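Local structure of ketosynthase (6KXD) at residues L113-E126 and A197-A211. The protein probably serves as the chain length factor subunit of the ishigamide ketosynthase, part of a highly reducing type II polyketide synthase. Sequence-based numbering, arbitrary orientation.
Sequences LTGVVLGITMGSLE and ATKYLVGSAEEFSAA
Strands Thr114-Gly119 and Lys199-Glu206 run side by side as parallel neighbours in the N-terminal half of the thiolase fold. Backbone hydrogen bonds join them from Gly115 N to Lys199 O through to Ala205 N to Gly119 O. Strand 171-174 pairs with the other edge of 114-119, and strand 229-240 with that of 199-206. Tyr200 lays a face of its ring over Gly115, whose CA sits 3.6 Å from the ring centroid in a CH-pi contact, 14° off the normal. Gly115 leaves no room for a side chain under Tyr200 CZ. Val117 CG1 meets the ring obliquely, 3.6 Å from Tyr200 CE1. The Tyr200 hydroxyl OH bonds a water that donates to Val116 O. A leucine in place of Tyr200 would probably uncover Gly115 and leave that water without its hydroxyl partner. On the sheet face shared by Thr114 and Leu201, Thr114 CG2 touches Leu201 CD1 at 3.5 Å.

At and just past the end of strand 199-206, two buried glutamates reach the 120-124 loop. Glu206 bends at chi2 (80°), and its OE1 accepts a very short bond of 2.5 Å from Thr121 OG1; Ala330 N is a second donor to this oxygen. Ser124 OG, anti to the backbone N (chi1 177°), caps Asn127 N at the start of helix 125-137 and donates to Glu207 OE2 over 2.7 Å, on the syn side of the carboxylate. Glu126 N adds a weak bond to the same oxygen. Glu207 OE1 takes Leu87 N and a water, which also donates to Glu126 OE1 at 2.5 Å and so bridges the two acids.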
ATOM      1  N   LEU B 113      10.042  15.864   7.763  1.00 43.22           N
ATOM      2  CA  LEU B 113       9.769  14.766   8.692  1.00 44.35           C
ATOM      3  C   LEU B 113       8.260  14.629   8.952  1.00 39.88           C
ATOM      4  O   LEU B 113       7.827  13.961   9.912  1.00 42.51           O
ATOM      5  CB  LEU B 113      10.535  15.007   9.992  1.00 47.65           C
ATOM      6  CG  LEU B 113      12.049  14.785   9.902  1.00 54.15           C
ATOM      7  CD1 LEU B 113      12.664  14.874  11.299  1.00 59.92           C
ATOM      8  CD2 LEU B 113      12.368  13.448   9.228  1.00 57.23           C
ATOM      9  N   THR B 114       7.475  15.271   8.090  1.00 41.76           N
ATOM     10  CA  THR B 114       6.048  15.072   8.061  1.00 39.45           C
ATOM     11  C   THR B 114       5.740  13.943   7.078  1.00 38.06           C
ATOM     12  O   THR B 114       5.995  14.067   5.906  1.00 37.23           O
ATOM     13  CB  THR B 114       5.237  16.285   7.625  1.00 37.39           C
ATOM     14  OG1 THR B 114       5.556  17.380   8.495  1.00 40.91           O
ATOM     15  CG2 THR B 114       3.751  16.024   7.700  1.00 34.96           C
ATOM     16  N   GLY B 115       5.178  12.874   7.609  1.00 38.76           N
ATOM     17  CA  GLY B 115       4.789  11.737   6.792  1.00 37.92           C
ATOM     18  C   GLY B 115       3.381  11.886   6.242  1.00 34.71           C
ATOM     19  O   GLY B 115       2.497  12.641   6.788  1.00 35.53           O
ATOM     20  N   VAL B 116       3.093  11.109   5.184  1.00 35.97           N
ATOM     21  CA  VAL B 116       1.770  11.010   4.652  1.00 33.46           C
ATOM     22  C   VAL B 116       1.470   9.530   4.499  1.00 34.18           C
ATOM     23  O   VAL B 116       2.300   8.847   3.884  1.00 34.93           O
ATOM     24  CB  VAL B 116       1.639  11.666   3.260  1.00 33.91           C
ATOM     25  CG1 VAL B 116       0.267  11.382   2.657  1.00 34.26           C
ATOM     26  CG2 VAL B 116       1.897  13.164   3.330  1.00 38.60           C
ATOM     27  N   VAL B 117       0.344   9.070   5.065  1.00 31.53           N
ATOM     28  CA  VAL B 117      -0.111   7.707   4.733  1.00 32.91           C
ATOM     29  C   VAL B 117      -1.625   7.731   4.518  1.00 34.64           C
ATOM     30  O   VAL B 117      -2.375   8.193   5.378  1.00 35.96           O
ATOM     31  CB  VAL B 117       0.321   6.659   5.767  1.00 32.38           C
ATOM     32  CG1 VAL B 117      -0.129   6.970   7.179  1.00 37.02           C
ATOM     33  CG2 VAL B 117      -0.146   5.272   5.335  1.00 33.05           C
ATOM     34  N   LEU B 118      -2.068   7.243   3.334  1.00 34.66           N
ATOM     35  CA  LEU B 118      -3.428   7.220   2.948  1.00 31.33           C
ATOM     36  C   LEU B 118      -3.880   5.773   2.729  1.00 32.91           C
ATOM     37  O   LEU B 118      -3.193   5.037   2.061  1.00 34.06           O
ATOM     38  CB  LEU B 118      -3.612   8.003   1.662  1.00 36.53           C
ATOM     39  CG  LEU B 118      -5.058   8.278   1.259  1.00 43.77           C
ATOM     40  CD1 LEU B 118      -5.775   9.214   2.233  1.00 44.98           C
ATOM     41  CD2 LEU B 118      -5.122   8.869  -0.150  1.00 47.78           C
ATOM     42  N   GLY B 119      -5.005   5.402   3.330  1.00 31.90           N
ATOM     43  CA  GLY B 119      -5.639   4.101   3.040  1.00 34.52           C
ATOM     44  C   GLY B 119      -6.660   4.204   1.901  1.00 32.24           C
ATOM     45  O   GLY B 119      -7.421   5.187   1.731  1.00 33.72           O
ATOM     46  N   ILE B 120      -6.706   3.140   1.098  1.00 31.85           N
ATOM     47  CA  ILE B 120      -7.581   3.058  -0.062  1.00 34.19           C
ATOM     48  C   ILE B 120      -8.142   1.638  -0.097  1.00 35.81           C
ATOM     49  O   ILE B 120      -7.716   0.815   0.693  1.00 33.55           O
ATOM     50  CB  ILE B 120      -6.820   3.348  -1.366  1.00 33.82           C
ATOM     51  CG1 ILE B 120      -5.669   2.365  -1.579  1.00 36.34           C
ATOM     52  CG2 ILE B 120      -6.363   4.796  -1.386  1.00 34.95           C
ATOM     53  CD1 ILE B 120      -4.988   2.426  -2.958  1.00 37.98           C
ATOM     54  N   THR B 121      -9.081   1.421  -1.020  1.00 35.14           N
ATOM     55  CA  THR B 121      -9.588   0.087  -1.365  1.00 34.49           C
ATOM     56  C   THR B 121      -8.812  -0.389  -2.590  1.00 33.65           C
ATOM     57  O   THR B 121      -8.008  -1.341  -2.565  1.00 35.69           O
ATOM     58  CB  THR B 121     -11.098   0.113  -1.591  1.00 37.04           C
ATOM     59  OG1 THR B 121     -11.794   0.582  -0.445  1.00 36.07           O
ATOM     60  CG2 THR B 121     -11.644  -1.252  -1.941  1.00 40.16           C
ATOM     61  N   MET B 122      -8.985   0.348  -3.685  1.00 35.07           N
ATOM     62  CA  MET B 122      -8.311  -0.019  -4.890  1.00 33.95           C
ATOM     63  C   MET B 122      -8.160   1.207  -5.766  1.00 35.96           C
ATOM     64  O   MET B 122      -8.161   1.118  -6.981  1.00 36.97           O
ATOM     65  CB  MET B 122      -9.132  -1.093  -5.616  1.00 36.23           C
ATOM     66  CG  MET B 122      -8.372  -1.842  -6.666  1.00 35.96           C
ATOM     67  SD  MET B 122      -6.761  -2.356  -6.152  1.00 39.88           S
ATOM     68  CE  MET B 122      -6.123  -3.071  -7.668  1.00 44.35           C
ATOM     69  N   GLY B 123      -7.908   2.353  -5.135  1.00 39.32           N
ATOM     70  CA  GLY B 123      -7.655   3.576  -5.895  1.00 34.55           C
ATOM     71  C   GLY B 123      -8.878   4.053  -6.683  1.00 38.86           C
ATOM     72  O   GLY B 123     -10.048   3.877  -6.303  1.00 39.91           O
ATOM     73  N   SER B 124      -8.607   4.749  -7.798  1.00 38.19           N
ATOM     74  CA  SER B 124      -9.669   5.243  -8.628  1.00 38.22           C
ATOM     75  C   SER B 124     -10.045   4.118  -9.585  1.00 38.58           C
ATOM     76  O   SER B 124      -9.362   3.875 -10.577  1.00 38.85           O
ATOM     77  CB  SER B 124      -9.302   6.456  -9.426  1.00 35.65           C
ATOM     78  OG  SER B 124     -10.403   6.807 -10.252  1.00 37.61           O
ATOM     79  N   LEU B 125     -11.093   3.382  -9.249  1.00 38.04           N
ATOM     80  CA  LEU B 125     -11.571   2.403 -10.217  1.00 40.62           C
ATOM     81  C   LEU B 125     -12.167   3.117 -11.432  1.00 41.84           C
ATOM     82  O   LEU B 125     -12.224   2.525 -12.484  1.00 41.73           O
ATOM     83  CB  LEU B 125     -12.607   1.504  -9.570  1.00 40.16           C
ATOM     84  CG  LEU B 125     -12.002   0.578  -8.540  1.00 47.09           C
ATOM     85  CD1 LEU B 125     -13.078   0.060  -7.568  1.00 53.18           C
ATOM     86  CD2 LEU B 125     -11.241  -0.536  -9.229  1.00 45.71           C
ATOM     87  N   GLU B 126     -12.604   4.363 -11.276  1.00 38.90           N
ATOM     88  CA  GLU B 126     -13.069   5.127 -12.427  1.00 39.97           C
ATOM     89  C   GLU B 126     -11.914   5.304 -13.429  1.00 43.43           C
ATOM     90  O   GLU B 126     -12.093   5.113 -14.649  1.00 42.76           O
ATOM     91  CB  GLU B 126     -13.621   6.484 -12.032  1.00 40.90           C
ATOM     92  CG  GLU B 126     -14.082   7.310 -13.233  1.00 46.23           C
ATOM     93  CD  GLU B 126     -14.745   8.617 -12.866  1.00 51.19           C
ATOM     94  OE1 GLU B 126     -14.501   9.120 -11.760  1.00 47.56           O
ATOM     95  OE2 GLU B 126     -15.499   9.132 -13.696  1.00 58.35           O
ATOM     96  N   ALA B 197       9.276   9.938  11.118  1.00 42.99           N
ATOM     97  CA  ALA B 197       8.450  11.113  10.970  1.00 41.45           C
ATOM     98  C   ALA B 197       8.179  11.644  12.375  1.00 40.79           C
ATOM     99  O   ALA B 197       8.095  10.862  13.287  1.00 41.57           O
ATOM    100  CB  ALA B 197       7.148  10.760  10.260  1.00 38.63           C
ATOM    101  N   THR B 198       8.055  12.966  12.510  1.00 38.57           N
ATOM    102  CA  THR B 198       7.632  13.627  13.756  1.00 42.85           C
ATOM    103  C   THR B 198       6.134  13.933  13.707  1.00 41.64           C
ATOM    104  O   THR B 198       5.494  14.116  14.716  1.00 47.20           O
ATOM    105  CB  THR B 198       8.449  14.913  13.949  1.00 42.52           C
ATOM    106  OG1 THR B 198       8.183  15.791  12.845  1.00 46.45           O
ATOM    107  CG2 THR B 198       9.930  14.588  14.010  1.00 48.37           C
ATOM    108  N   LYS B 199       5.599  14.112  12.500  1.00 41.79           N
ATOM    109  CA  LYS B 199       4.200  14.371  12.318  1.00 41.73           C
ATOM    110  C   LYS B 199       3.731  13.545  11.108  1.00 40.90           C
ATOM    111  O   LYS B 199       4.512  13.205  10.227  1.00 40.70           O
ATOM    112  CB  LYS B 199       3.886  15.822  11.967  1.00 44.22           C
ATOM    113  CG  LYS B 199       4.206  16.878  13.004  1.00 47.04           C
ATOM    114  CD  LYS B 199       3.571  18.204  12.628  1.00 51.04           C
ATOM    115  CE  LYS B 199       4.423  19.392  13.015  1.00 60.69           C
ATOM    116  NZ  LYS B 199       5.721  19.346  12.286  1.00 63.85           N
ATOM    117  N   TYR B 200       2.442  13.246  11.082  1.00 39.61           N
ATOM    118  CA  TYR B 200       1.871  12.435  10.031  1.00 38.37           C
ATOM    119  C   TYR B 200       0.508  12.956   9.674  1.00 34.72           C
ATOM    120  O   TYR B 200      -0.287  13.291  10.552  1.00 41.17           O
ATOM    121  CB  TYR B 200       1.692  10.971  10.435  1.00 39.06           C
ATOM    122  CG  TYR B 200       2.540  10.030   9.643  1.00 34.37           C
ATOM    123  CD1 TYR B 200       2.194   9.640   8.339  1.00 37.55           C
ATOM    124  CD2 TYR B 200       3.705   9.539  10.182  1.00 35.58           C
ATOM    125  CE1 TYR B 200       3.008   8.777   7.620  1.00 36.51           C
ATOM    126  CE2 TYR B 200       4.520   8.669   9.480  1.00 39.55           C
ATOM    127  CZ  TYR B 200       4.163   8.277   8.200  1.00 40.96           C
ATOM    128  OH  TYR B 200       5.034   7.449   7.571  1.00 37.95           O
ATOM    129  N   LEU B 201       0.260  13.019   8.366  1.00 34.23           N
ATOM    130  CA  LEU B 201      -1.052  13.153   7.790  1.00 33.49           C
ATOM    131  C   LEU B 201      -1.518  11.737   7.522  1.00 37.00           C
ATOM    132  O   LEU B 201      -0.842  11.032   6.820  1.00 33.97           O
ATOM    133  CB  LEU B 201      -1.001  13.863   6.450  1.00 37.58           C
ATOM    134  CG  LEU B 201      -0.997  15.371   6.393  1.00 46.85           C
ATOM    135  CD1 LEU B 201       0.401  15.868   6.558  1.00 52.79           C
ATOM    136  CD2 LEU B 201      -1.559  15.828   5.046  1.00 44.27           C
ATOM    137  N   VAL B 202      -2.590  11.320   8.182  1.00 36.23           N
ATOM    138  CA  VAL B 202      -3.002   9.926   8.147  1.00 37.48           C
ATOM    139  C   VAL B 202      -4.459   9.960   7.753  1.00 34.80           C
ATOM    140  O   VAL B 202      -5.269  10.692   8.379  1.00 35.39           O
ATOM    141  CB  VAL B 202      -2.943   9.239   9.518  1.00 39.34           C
ATOM    142  CG1 VAL B 202      -3.374   7.765   9.435  1.00 38.23           C
ATOM    143  CG2 VAL B 202      -1.585   9.363  10.152  1.00 44.20           C
ATOM    144  N   GLY B 203      -4.858   9.067   6.850  1.00 33.48           N
ATOM    145  CA  GLY B 203      -6.275   9.021   6.650  1.00 33.26           C
ATOM    146  C   GLY B 203      -6.609   8.044   5.577  1.00 32.34           C
ATOM    147  O   GLY B 203      -5.767   7.192   5.262  1.00 33.74           O
ATOM    148  N   SER B 204      -7.817   8.167   5.050  1.00 34.39           N
ATOM    149  CA  SER B 204      -8.187   7.217   4.042  1.00 35.52           C
ATOM    150  C   SER B 204      -9.254   7.850   3.181  1.00 34.23           C
ATOM    151  O   SER B 204      -9.884   8.847   3.601  1.00 35.94           O
ATOM    152  CB  SER B 204      -8.567   5.926   4.736  1.00 34.24           C
ATOM    153  OG  SER B 204      -9.732   6.082   5.539  1.00 36.64           O
ATOM    154  N   ALA B 205      -9.509   7.270   1.982  1.00 34.07           N
ATOM    155  CA  ALA B 205     -10.351   7.955   1.025  1.00 34.59           C
ATOM    156  C   ALA B 205     -10.989   6.955   0.076  1.00 34.26           C
ATOM    157  O   ALA B 205     -10.332   6.002  -0.294  1.00 34.67           O
ATOM    158  CB  ALA B 205      -9.556   8.956   0.241  1.00 36.87           C
ATOM    159  N   GLU B 206     -12.206   7.284  -0.360  1.00 36.03           N
ATOM    160  CA  GLU B 206     -12.874   6.477  -1.343  1.00 38.05           C
ATOM    161  C   GLU B 206     -13.700   7.389  -2.230  1.00 35.75           C
ATOM    162  O   GLU B 206     -14.421   8.220  -1.740  1.00 37.83           O
ATOM    163  CB  GLU B 206     -13.822   5.522  -0.623  1.00 37.17           C
ATOM    164  CG  GLU B 206     -14.446   4.448  -1.506  1.00 38.80           C
ATOM    165  CD  GLU B 206     -13.576   3.236  -1.813  1.00 44.68           C
ATOM    166  OE1 GLU B 206     -12.877   2.733  -0.901  1.00 38.01           O
ATOM    167  OE2 GLU B 206     -13.535   2.835  -2.998  1.00 53.40           O
ATOM    168  N   GLU B 207     -13.534   7.273  -3.539  1.00 37.97           N
ATOM    169  CA  GLU B 207     -14.344   8.051  -4.430  1.00 38.76           C
ATOM    170  C   GLU B 207     -15.606   7.248  -4.770  1.00 38.42           C
ATOM    171  O   GLU B 207     -15.603   6.030  -4.787  1.00 37.60           O
ATOM    172  CB  GLU B 207     -13.596   8.400  -5.712  1.00 38.09           C
ATOM    173  CG  GLU B 207     -13.418   7.194  -6.616  1.00 39.89           C
ATOM    174  CD  GLU B 207     -12.657   7.414  -7.910  1.00 38.58           C
ATOM    175  OE1 GLU B 207     -12.090   8.532  -8.100  1.00 40.35           O
ATOM    176  OE2 GLU B 207     -12.565   6.452  -8.675  1.00 42.78           O
ATOM    177  N   PHE B 208     -16.681   7.972  -5.036  1.00 39.30           N
ATOM    178  CA  PHE B 208     -17.831   7.375  -5.675  1.00 40.80           C
ATOM    179  C   PHE B 208     -17.572   7.346  -7.197  1.00 44.03           C
ATOM    180  O   PHE B 208     -17.074   8.297  -7.777  1.00 43.22           O
ATOM    181  CB  PHE B 208     -19.131   8.108  -5.340  1.00 42.67           C
ATOM    182  CG  PHE B 208     -20.294   7.346  -5.922  1.00 42.77           C
ATOM    183  CD1 PHE B 208     -20.861   6.290  -5.230  1.00 49.25           C
ATOM    184  CD2 PHE B 208     -20.698   7.571  -7.227  1.00 47.04           C
ATOM    185  CE1 PHE B 208     -21.868   5.532  -5.810  1.00 47.16           C
ATOM    186  CE2 PHE B 208     -21.690   6.795  -7.811  1.00 50.28           C
ATOM    187  CZ  PHE B 208     -22.286   5.797  -7.089  1.00 47.24           C
ATOM    188  N   SER B 209     -17.814   6.197  -7.823  1.00 39.08           N
ATOM    189  CA  SER B 209     -17.685   6.050  -9.268  1.00 44.35           C
ATOM    190  C   SER B 209     -18.664   4.979  -9.705  1.00 47.71           C
ATOM    191  O   SER B 209     -18.964   4.077  -8.930  1.00 42.55           O
ATOM    192  CB  SER B 209     -16.305   5.677  -9.748  1.00 43.36           C
ATOM    193  OG  SER B 209     -15.933   4.360  -9.360  1.00 43.91           O
ATOM    194  N   ALA B 210     -19.179   5.125 -10.927  1.00 44.85           N
ATOM    195  CA  ALA B 210     -20.043   4.073 -11.501  1.00 46.58           C
ATOM    196  C   ALA B 210     -19.294   2.730 -11.488  1.00 40.53           C
ATOM    197  O   ALA B 210     -19.875   1.666 -11.195  1.00 45.19           O
ATOM    198  CB  ALA B 210     -20.486   4.462 -12.906  1.00 44.72           C
ATOM    199  N   ALA B 211     -17.979   2.746 -11.700  1.00 40.54           N
ATOM    200  CA  ALA B 211     -17.249   1.497 -11.710  1.00 41.96           C
ATOM    201  C   ALA B 211     -17.313   0.808 -10.340  1.00 46.26           C
ATOM    202  O   ALA B 211     -17.714  -0.398 -10.196  1.00 45.22           O
ATOM    203  CB  ALA B 211     -15.844   1.718 -12.187  1.00 43.58           C
TER
HETATM  204  O   HOH W   1       7.128  17.115  10.810  1.00 41.97           O
HETATM  205  O   HOH W   2       4.393   7.357   4.961  1.00 37.66           O
HETATM  206  O   HOH W   3     -10.108   3.962  -2.128  1.00 37.50           O
HETATM  207  O   HOH W   4     -11.123   1.959  -4.579  1.00 40.54           O
HETATM  208  O   HOH W   5     -11.649   5.067  -4.426  1.00 40.95           O
HETATM  209  O   HOH W   6     -12.314   9.503 -10.586  1.00 41.99           O